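Amphiphysin (Drosophila melanogaster, PDB 1URU) probably binds and senses curved membranes through its dimeric, coiled-coil BAR domain, in keeping with a role in endocytosis. Local coordinates at residues A35-Q49 against N186-R200. Sequence-based numbering, arbitrary orientation.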
ATOM      1  N   ALA A  35      40.417 -18.207  24.470  1.00 47.56           N
ATOM      2  CA  ALA A  35      40.295 -17.029  23.598  1.00 47.30           C
ATOM      3  C   ALA A  35      39.583 -17.375  22.285  1.00 47.70           C
ATOM      4  O   ALA A  35      38.759 -16.603  21.794  1.00 46.96           O
ATOM      5  CB  ALA A  35      41.634 -16.441  23.316  1.00 46.98           C
ATOM      6  N   ASP A  36      39.881 -18.552  21.743  1.00 48.17           N
ATOM      7  CA  ASP A  36      39.218 -19.042  20.536  1.00 49.01           C
ATOM      8  C   ASP A  36      37.717 -19.316  20.684  1.00 49.33           C
ATOM      9  O   ASP A  36      36.947 -19.047  19.756  1.00 49.21           O
ATOM     10  CB  ASP A  36      39.918 -20.294  20.016  1.00 49.25           C
ATOM     11  CG  ASP A  36      41.304 -19.995  19.528  1.00 50.35           C
ATOM     12  OD1 ASP A  36      41.524 -18.820  19.151  1.00 49.43           O
ATOM     13  OD2 ASP A  36      42.233 -20.844  19.527  1.00 54.16           O
ATOM     14  N   GLU A  37      37.313 -19.839  21.835  1.00 49.70           N
ATOM     15  CA  GLU A  37      35.903 -20.111  22.100  1.00 50.10           C
ATOM     16  C   GLU A  37      35.158 -18.790  22.262  1.00 50.28           C
ATOM     17  O   GLU A  37      34.034 -18.655  21.807  1.00 50.34           O
ATOM     18  CB  GLU A  37      35.738 -21.012  23.335  1.00 50.51           C
ATOM     19  CG  GLU A  37      36.282 -22.444  23.163  1.00 51.00           C
ATOM     20  CD  GLU A  37      36.067 -23.326  24.389  1.00 53.73           C
ATOM     21  OE1 GLU A  37      36.204 -22.836  25.536  1.00 55.22           O
ATOM     22  OE2 GLU A  37      35.743 -24.524  24.217  1.00 55.65           O
ATOM     23  N   ILE A  38      35.801 -17.805  22.879  1.00 50.43           N
ATOM     24  CA  ILE A  38      35.261 -16.440  22.935  1.00 50.25           C
ATOM     25  C   ILE A  38      35.082 -15.874  21.533  1.00 50.50           C
ATOM     26  O   ILE A  38      34.115 -15.187  21.273  1.00 51.09           O
ATOM     27  CB  ILE A  38      36.206 -15.510  23.780  1.00 50.04           C
ATOM     28  CG1 ILE A  38      35.940 -15.692  25.270  1.00 50.23           C
ATOM     29  CG2 ILE A  38      36.080 -14.031  23.402  1.00 49.29           C
ATOM     30  CD1 ILE A  38      37.180 -15.576  26.127  1.00 50.21           C
ATOM     31  N   PHE A  39      36.037 -16.130  20.643  1.00 50.69           N
ATOM     32  CA  PHE A  39      35.990 -15.586  19.289  1.00 50.56           C
ATOM     33  C   PHE A  39      34.793 -16.179  18.573  1.00 50.98           C
ATOM     34  O   PHE A  39      34.074 -15.471  17.882  1.00 51.35           O
ATOM     35  CB  PHE A  39      37.271 -15.935  18.524  1.00 50.47           C
ATOM     36  CG  PHE A  39      37.338 -15.355  17.140  1.00 49.01           C
ATOM     37  CD1 PHE A  39      38.016 -14.173  16.905  1.00 48.32           C
ATOM     38  CD2 PHE A  39      36.750 -16.011  16.067  1.00 48.43           C
ATOM     39  CE1 PHE A  39      38.086 -13.636  15.629  1.00 48.11           C
ATOM     40  CE2 PHE A  39      36.813 -15.481  14.778  1.00 47.98           C
ATOM     41  CZ  PHE A  39      37.475 -14.290  14.564  1.00 48.18           C
ATOM     42  N   ASP A  40      34.600 -17.489  18.743  1.00 50.95           N
ATOM     43  CA  ASP A  40      33.501 -18.211  18.133  1.00 51.04           C
ATOM     44  C   ASP A  40      32.180 -17.632  18.546  1.00 50.56           C
ATOM     45  O   ASP A  40      31.294 -17.512  17.735  1.00 50.69           O
ATOM     46  CB  ASP A  40      33.525 -19.673  18.553  1.00 51.61           C
ATOM     47  CG  ASP A  40      34.181 -20.555  17.526  1.00 54.01           C
ATOM     48  OD1 ASP A  40      33.419 -21.247  16.798  1.00 58.77           O
ATOM     49  OD2 ASP A  40      35.424 -20.614  17.367  1.00 54.68           O
ATOM     50  N   ASP A  41      32.042 -17.308  19.826  1.00 50.25           N
ATOM     51  CA  ASP A  41      30.812 -16.735  20.338  1.00 50.08           C
ATOM     52  C   ASP A  41      30.562 -15.388  19.693  1.00 50.08           C
ATOM     53  O   ASP A  41      29.420 -15.064  19.382  1.00 49.97           O
ATOM     54  CB  ASP A  41      30.846 -16.599  21.860  1.00 49.98           C
ATOM     55  CG  ASP A  41      30.637 -17.926  22.579  1.00 49.70           C
ATOM     56  OD1 ASP A  41      30.411 -18.953  21.919  1.00 48.54           O
ATOM     57  OD2 ASP A  41      30.711 -18.048  23.816  1.00 50.89           O
ATOM     58  N   HIS A  42      31.626 -14.616  19.491  1.00 50.05           N
ATOM     59  CA  HIS A  42      31.540 -13.339  18.777  1.00 50.53           C
ATOM     60  C   HIS A  42      31.061 -13.521  17.345  1.00 50.77           C
ATOM     61  O   HIS A  42      30.329 -12.686  16.818  1.00 50.48           O
ATOM     62  CB  HIS A  42      32.890 -12.644  18.722  1.00 50.60           C
ATOM     63  CG  HIS A  42      33.319 -12.026  20.010  1.00 50.79           C
ATOM     64  ND1 HIS A  42      32.621 -11.007  20.615  1.00 51.79           N
ATOM     65  CD2 HIS A  42      34.388 -12.274  20.801  1.00 51.34           C
ATOM     66  CE1 HIS A  42      33.244 -10.651  21.726  1.00 52.48           C
ATOM     67  NE2 HIS A  42      34.319 -11.406  21.862  1.00 52.57           N
ATOM     68  N   LEU A  43      31.499 -14.610  16.723  1.00 51.19           N
ATOM     69  CA  LEU A  43      31.039 -14.984  15.396  1.00 51.73           C
ATOM     70  C   LEU A  43      29.561 -15.307  15.342  1.00 51.67           C
ATOM     71  O   LEU A  43      28.913 -14.935  14.386  1.00 51.90           O
ATOM     72  CB  LEU A  43      31.800 -16.214  14.893  1.00 52.22           C
ATOM     73  CG  LEU A  43      33.222 -16.028  14.393  1.00 53.06           C
ATOM     74  CD1 LEU A  43      33.632 -17.283  13.628  1.00 54.30           C
ATOM     75  CD2 LEU A  43      33.347 -14.807  13.503  1.00 53.69           C
ATOM     76  N   ASN A  44      29.036 -16.029  16.336  1.00 51.81           N
ATOM     77  CA  ASN A  44      27.636 -16.427  16.319  1.00 51.97           C
ATOM     78  C   ASN A  44      26.789 -15.204  16.413  1.00 51.79           C
ATOM     79  O   ASN A  44      25.764 -15.117  15.762  1.00 52.64           O
ATOM     80  CB  ASN A  44      27.281 -17.369  17.457  1.00 51.90           C
ATOM     81  CG  ASN A  44      27.892 -18.742  17.285  1.00 53.48           C
ATOM     82  OD1 ASN A  44      28.624 -19.013  16.318  1.00 52.91           O
ATOM     83  ND2 ASN A  44      27.620 -19.618  18.246  1.00 55.70           N
ATOM     84  N   ASN A  45      27.248 -14.257  17.218  1.00 51.83           N
ATOM     85  CA  ASN A  45      26.562 -12.995  17.446  1.00 51.52           C
ATOM     86  C   ASN A  45      26.558 -12.124  16.214  1.00 51.18           C
ATOM     87  O   ASN A  45      25.650 -11.359  16.026  1.00 51.33           O
ATOM     88  CB  ASN A  45      27.253 -12.211  18.564  1.00 51.53           C
ATOM     89  CG  ASN A  45      26.965 -12.759  19.946  1.00 51.50           C
ATOM     90  OD1 ASN A  45      26.145 -13.671  20.123  1.00 50.02           O
ATOM     91  ND2 ASN A  45      27.661 -12.210  20.945  1.00 49.83           N
ATOM     92  N   PHE A  46      27.590 -12.233  15.395  1.00 51.00           N
ATOM     93  CA  PHE A  46      27.774 -11.360  14.251  1.00 51.02           C
ATOM     94  C   PHE A  46      26.961 -11.883  13.071  1.00 51.29           C
ATOM     95  O   PHE A  46      26.298 -11.110  12.362  1.00 51.00           O
ATOM     96  CB  PHE A  46      29.260 -11.284  13.897  1.00 50.93           C
ATOM     97  CG  PHE A  46      29.526 -10.867  12.484  1.00 51.43           C
ATOM     98  CD1 PHE A  46      29.532  -9.537  12.134  1.00 51.12           C
ATOM     99  CD2 PHE A  46      29.759 -11.817  11.501  1.00 52.28           C
ATOM    100  CE1 PHE A  46      29.776  -9.161  10.834  1.00 51.31           C
ATOM    101  CE2 PHE A  46      29.989 -11.437  10.209  1.00 52.11           C
ATOM    102  CZ  PHE A  46      29.997 -10.100   9.877  1.00 51.28           C
ATOM    103  N   ASN A  47      27.055 -13.197  12.860  1.00 51.30           N
ATOM    104  CA  ASN A  47      26.209 -13.912  11.925  1.00 51.35           C
ATOM    105  C   ASN A  47      24.737 -13.609  12.178  1.00 51.63           C
ATOM    106  O   ASN A  47      23.991 -13.368  11.237  1.00 51.46           O
ATOM    107  CB  ASN A  47      26.432 -15.419  12.053  1.00 51.48           C
ATOM    108  CG  ASN A  47      27.727 -15.890  11.426  1.00 50.70           C
ATOM    109  OD1 ASN A  47      28.324 -15.229  10.584  1.00 51.00           O
ATOM    110  ND2 ASN A  47      28.164 -17.059  11.843  1.00 51.08           N
ATOM    111  N   ARG A  48      24.339 -13.616  13.449  1.00 51.92           N
ATOM    112  CA  ARG A  48      22.959 -13.317  13.846  1.00 52.76           C
ATOM    113  C   ARG A  48      22.609 -11.846  13.676  1.00 52.33           C
ATOM    114  O   ARG A  48      21.468 -11.507  13.346  1.00 52.46           O
ATOM    115  CB  ARG A  48      22.697 -13.718  15.309  1.00 53.29           C
ATOM    116  CG  ARG A  48      22.232 -15.176  15.509  1.00 56.47           C
ATOM    117  CD  ARG A  48      22.156 -15.678  16.986  1.00 59.78           C
ATOM    118  NE  ARG A  48      22.834 -14.772  17.923  1.00 62.05           N
ATOM    119  CZ  ARG A  48      22.265 -13.757  18.570  1.00 62.66           C
ATOM    120  NH1 ARG A  48      20.968 -13.489  18.424  1.00 64.53           N
ATOM    121  NH2 ARG A  48      23.002 -12.990  19.361  1.00 61.73           N
ATOM    122  N   GLN A  49      23.584 -10.974  13.928  1.00 51.83           N
ATOM    123  CA  GLN A  49      23.392  -9.530  13.768  1.00 51.33           C
ATOM    124  C   GLN A  49      23.206  -9.231  12.276  1.00 51.43           C
ATOM    125  O   GLN A  49      22.322  -8.467  11.912  1.00 51.31           O
ATOM    126  CB  GLN A  49      24.581  -8.749  14.347  1.00 50.66           C
ATOM    127  CG  GLN A  49      24.428  -7.240  14.341  1.00 49.42           C
ATOM    128  CD  GLN A  49      25.658  -6.493  14.876  1.00 47.29           C
ATOM    129  OE1 GLN A  49      26.709  -7.081  15.091  1.00 46.73           O
ATOM    130  NE2 GLN A  49      25.511  -5.200  15.099  1.00 44.89           N
ATOM    131  N   ASN A 186      43.573 -11.388  14.338  1.00 56.28           N
ATOM    132  CA  ASN A 186      42.856 -11.948  15.488  1.00 55.13           C
ATOM    133  C   ASN A 186      42.586 -10.934  16.595  1.00 54.56           C
ATOM    134  O   ASN A 186      41.486 -10.906  17.169  1.00 53.86           O
ATOM    135  CB  ASN A 186      43.640 -13.111  16.094  1.00 55.09           C
ATOM    136  CG  ASN A 186      42.908 -13.754  17.256  1.00 54.16           C
ATOM    137  OD1 ASN A 186      41.782 -14.162  17.106  1.00 51.73           O
ATOM    138  ND2 ASN A 186      43.554 -13.841  18.419  1.00 53.78           N
ATOM    139  N   THR A 187      43.590 -10.106  16.884  1.00 53.79           N
ATOM    140  CA  THR A 187      43.483  -9.103  17.946  1.00 53.66           C
ATOM    141  C   THR A 187      42.481  -8.015  17.566  1.00 53.18           C
ATOM    142  O   THR A 187      41.661  -7.591  18.395  1.00 52.91           O
ATOM    143  CB  THR A 187      44.873  -8.504  18.261  1.00 53.70           C
ATOM    144  OG1 THR A 187      45.585  -9.399  19.123  1.00 54.38           O
ATOM    145  CG2 THR A 187      44.772  -7.221  19.079  1.00 54.16           C
ATOM    146  N   GLU A 188      42.558  -7.583  16.308  1.00 52.55           N
ATOM    147  CA  GLU A 188      41.661  -6.572  15.773  1.00 52.08           C
ATOM    148  C   GLU A 188      40.215  -7.065  15.789  1.00 51.46           C
ATOM    149  O   GLU A 188      39.305  -6.308  16.096  1.00 51.37           O
ATOM    150  CB  GLU A 188      42.057  -6.192  14.351  1.00 52.23           C
ATOM    151  CG  GLU A 188      43.090  -5.083  14.280  1.00 53.48           C
ATOM    152  CD  GLU A 188      43.638  -4.880  12.874  1.00 56.55           C
ATOM    153  OE1 GLU A 188      42.920  -5.213  11.896  1.00 59.29           O
ATOM    154  OE2 GLU A 188      44.785  -4.379  12.743  1.00 56.92           O
ATOM    155  N   LEU A 189      40.009  -8.336  15.469  1.00 50.22           N
ATOM    156  CA  LEU A 189      38.672  -8.893  15.449  1.00 49.71           C
ATOM    157  C   LEU A 189      38.097  -9.110  16.865  1.00 49.24           C
ATOM    158  O   LEU A 189      36.870  -9.038  17.083  1.00 49.27           O
ATOM    159  CB  LEU A 189      38.652 -10.194  14.635  1.00 49.93           C
ATOM    160  CG  LEU A 189      38.335 -10.120  13.112  1.00 49.75           C
ATOM    161  CD1 LEU A 189      38.019  -8.707  12.578  1.00 48.37           C
ATOM    162  CD2 LEU A 189      39.429 -10.738  12.303  1.00 48.15           C
ATOM    163  N   HIS A 190      38.976  -9.367  17.830  1.00 48.09           N
ATOM    164  CA  HIS A 190      38.542  -9.559  19.206  1.00 46.48           C
ATOM    165  C   HIS A 190      37.972  -8.278  19.810  1.00 45.84           C
ATOM    166  O   HIS A 190      37.148  -8.348  20.701  1.00 45.55           O
ATOM    167  CB  HIS A 190      39.684 -10.122  20.050  1.00 45.91           C
ATOM    168  CG  HIS A 190      39.633 -11.601  20.186  1.00 44.20           C
ATOM    169  ND1 HIS A 190      38.650 -12.237  20.911  1.00 43.33           N
ATOM    170  CD2 HIS A 190      40.405 -12.574  19.654  1.00 43.60           C
ATOM    171  CE1 HIS A 190      38.835 -13.542  20.830  1.00 44.18           C
ATOM    172  NE2 HIS A 190      39.885 -13.774  20.064  1.00 41.06           N
ATOM    173  N   ASP A 191      38.418  -7.130  19.311  1.00 45.54           N
ATOM    174  CA  ASP A 191      37.850  -5.826  19.657  1.00 45.79           C
ATOM    175  C   ASP A 191      36.768  -5.381  18.676  1.00 45.87           C
ATOM    176  O   ASP A 191      35.733  -4.842  19.079  1.00 46.21           O
ATOM    177  CB  ASP A 191      38.932  -4.741  19.638  1.00 46.44           C
ATOM    178  CG  ASP A 191      39.999  -4.912  20.735  1.00 46.98           C
ATOM    179  OD1 ASP A 191      39.801  -5.666  21.725  1.00 47.58           O
ATOM    180  OD2 ASP A 191      41.081  -4.302  20.658  1.00 48.80           O
ATOM    181  N   GLU A 192      36.997  -5.587  17.384  1.00 45.57           N
ATOM    182  CA  GLU A 192      36.122  -4.991  16.389  1.00 45.98           C
ATOM    183  C   GLU A 192      34.733  -5.640  16.381  1.00 45.84           C
ATOM    184  O   GLU A 192      33.733  -4.956  16.225  1.00 45.67           O
ATOM    185  CB  GLU A 192      36.757  -5.015  14.986  1.00 46.08           C
ATOM    186  CG  GLU A 192      37.685  -3.839  14.720  1.00 47.05           C
ATOM    187  CD  GLU A 192      38.475  -3.990  13.431  1.00 50.03           C
ATOM    188  OE1 GLU A 192      37.913  -4.464  12.411  1.00 53.41           O
ATOM    189  OE2 GLU A 192      39.669  -3.641  13.423  1.00 51.24           O
ATOM    190  N   LEU A 193      34.691  -6.959  16.534  1.00 45.72           N
ATOM    191  CA  LEU A 193      33.442  -7.703  16.469  1.00 45.66           C
ATOM    192  C   LEU A 193      32.462  -7.328  17.568  1.00 45.06           C
ATOM    193  O   LEU A 193      31.341  -6.982  17.259  1.00 45.99           O
ATOM    194  CB  LEU A 193      33.699  -9.219  16.475  1.00 45.76           C
ATOM    195  CG  LEU A 193      34.288  -9.774  15.182  1.00 45.99           C
ATOM    196  CD1 LEU A 193      34.891 -11.150  15.402  1.00 46.24           C
ATOM    197  CD2 LEU A 193      33.237  -9.803  14.058  1.00 44.57           C
ATOM    198  N   PRO A 194      32.834  -7.435  18.841  1.00 44.35           N
ATOM    199  CA  PRO A 194      31.935  -6.998  19.925  1.00 44.00           C
ATOM    200  C   PRO A 194      31.570  -5.521  19.878  1.00 43.66           C
ATOM    201  O   PRO A 194      30.481  -5.161  20.271  1.00 43.74           O
ATOM    202  CB  PRO A 194      32.743  -7.296  21.203  1.00 43.59           C
ATOM    203  CG  PRO A 194      34.117  -7.465  20.760  1.00 43.67           C
ATOM    204  CD  PRO A 194      34.078  -8.009  19.376  1.00 44.08           C
ATOM    205  N   ALA A 195      32.507  -4.689  19.461  1.00 44.17           N
ATOM    206  CA  ALA A 195      32.266  -3.280  19.227  1.00 44.66           C
ATOM    207  C   ALA A 195      31.088  -3.097  18.293  1.00 45.09           C
ATOM    208  O   ALA A 195      30.212  -2.310  18.593  1.00 45.76           O
ATOM    209  CB  ALA A 195      33.532  -2.613  18.641  1.00 44.67           C
ATOM    210  N   LEU A 196      31.078  -3.835  17.177  1.00 45.80           N
ATOM    211  CA  LEU A 196      30.014  -3.786  16.163  1.00 46.47           C
ATOM    212  C   LEU A 196      28.705  -4.336  16.684  1.00 46.77           C
ATOM    213  O   LEU A 196      27.632  -3.828  16.358  1.00 46.75           O
ATOM    214  CB  LEU A 196      30.423  -4.584  14.903  1.00 46.62           C
ATOM    215  CG  LEU A 196      29.433  -4.819  13.724  1.00 47.05           C
ATOM    216  CD1 LEU A 196      28.767  -3.537  13.194  1.00 47.14           C
ATOM    217  CD2 LEU A 196      30.151  -5.523  12.582  1.00 45.78           C
ATOM    218  N   TYR A 197      28.801  -5.390  17.473  1.00 47.41           N
ATOM    219  CA  TYR A 197      27.644  -5.988  18.102  1.00 48.17           C
ATOM    220  C   TYR A 197      26.949  -5.008  19.035  1.00 48.71           C
ATOM    221  O   TYR A 197      25.727  -4.987  19.115  1.00 48.39           O
ATOM    222  CB  TYR A 197      28.058  -7.248  18.873  1.00 48.27           C
ATOM    223  CG  TYR A 197      26.884  -8.082  19.289  1.00 48.15           C
ATOM    224  CD1 TYR A 197      25.995  -8.588  18.332  1.00 49.46           C
ATOM    225  CD2 TYR A 197      26.625  -8.339  20.629  1.00 48.39           C
ATOM    226  CE1 TYR A 197      24.878  -9.337  18.702  1.00 49.56           C
ATOM    227  CE2 TYR A 197      25.517  -9.100  21.013  1.00 49.57           C
ATOM    228  CZ  TYR A 197      24.646  -9.591  20.039  1.00 50.15           C
ATOM    229  OH  TYR A 197      23.547 -10.336  20.400  1.00 52.57           O
ATOM    230  N   ASP A 198      27.723  -4.193  19.735  1.00 49.63           N
ATOM    231  CA  ASP A 198      27.143  -3.247  20.677  1.00 50.90           C
ATOM    232  C   ASP A 198      26.505  -2.086  19.944  1.00 50.52           C
ATOM    233  O   ASP A 198      25.444  -1.631  20.343  1.00 51.21           O
ATOM    234  CB  ASP A 198      28.183  -2.779  21.685  1.00 51.87           C
ATOM    235  CG  ASP A 198      28.621  -3.909  22.609  1.00 55.70           C
ATOM    236  OD1 ASP A 198      27.731  -4.733  22.967  1.00 61.02           O
ATOM    237  OD2 ASP A 198      29.810  -4.068  23.007  1.00 58.76           O
ATOM    238  N   SER A 199      27.111  -1.643  18.850  1.00 50.21           N
ATOM    239  CA  SER A 199      26.477  -0.670  17.964  1.00 50.23           C
ATOM    240  C   SER A 199      25.020  -1.001  17.610  1.00 50.17           C
ATOM    241  O   SER A 199      24.242  -0.093  17.367  1.00 50.26           O
ATOM    242  CB  SER A 199      27.279  -0.497  16.676  1.00 50.41           C
ATOM    243  OG  SER A 199      27.228  -1.666  15.884  1.00 50.31           O
ATOM    244  N   ARG A 200      24.643  -2.282  17.621  1.00 50.32           N
ATOM    245  CA  ARG A 200      23.275  -2.706  17.254  1.00 50.38           C
ATOM    246  C   ARG A 200      22.145  -1.957  17.974  1.00 50.25           C
ATOM    247  O   ARG A 200      21.108  -1.703  17.374  1.00 51.00           O
ATOM    248  CB  ARG A 200      23.089  -4.243  17.396  1.00 50.34           C
ATOM    249  CG  ARG A 200      22.469  -4.727  18.705  1.00 51.40           C
ATOM    250  CD  ARG A 200      22.684  -6.208  19.050  1.00 52.52           C
ATOM    251  NE  ARG A 200      23.532  -6.300  20.252  1.00 55.91           N
ATOM    252  CZ  ARG A 200      23.153  -6.779  21.436  1.00 57.40           C
ATOM    253  NH1 ARG A 200      21.948  -7.295  21.626  1.00 56.38           N
ATOM    254  NH2 ARG A 200      24.021  -6.774  22.437  1.00 59.84           N
TER
HETATM  255  O   HOH W   1      29.550  -8.289  15.665  1.00 39.74           O
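Gln49 reaches across to the backbone of helix 172-239, its extended chain (CG anti to the backbone N, chi1 -175°) lodged as a knob among Leu196, Tyr197, Ser199 and Arg200. Its NE2 points at Leu196 O, 2.8 Å away, a doubtful bond because that oxygen is itself crowded; the same amide nitrogen also bonds Tyr124 on helix 92-156. On the other side of the amide, a water donates to both Gln49 OE1 and Leu193 O, bridging the helices.

Asn45 CB sits over one face of Tyr197, 3.9 Å from the ring centroid, with the Asn45 amide nearly parallel to the ring (14°), while Arg200 NE covers the opposite face. At the phenol end Arg48 NH2 makes a weak bond to Tyr197 OH. Arg200 itself forms a salt bridge with Glu86 of the second subunit, so this end borders the dimer interface.

Two turns back, His190 is a knob among Ala35, Ile38, Phe39 and His42. The edge of the Phe39 ring meets its face in a T-shaped pair, centroids 5.4 Å apart, and Pro194 CD lies over a face of His42. Leu193 fills the middle, its CD1 against Phe39 CE1 (4.1 Å) and its CD2 against Phe46.

With segments 35-49 and 186-200 crossing at 36°, helices 35-84 and 172-239 pack as the first and last members of the three-helix coiled coil of a BAR domain.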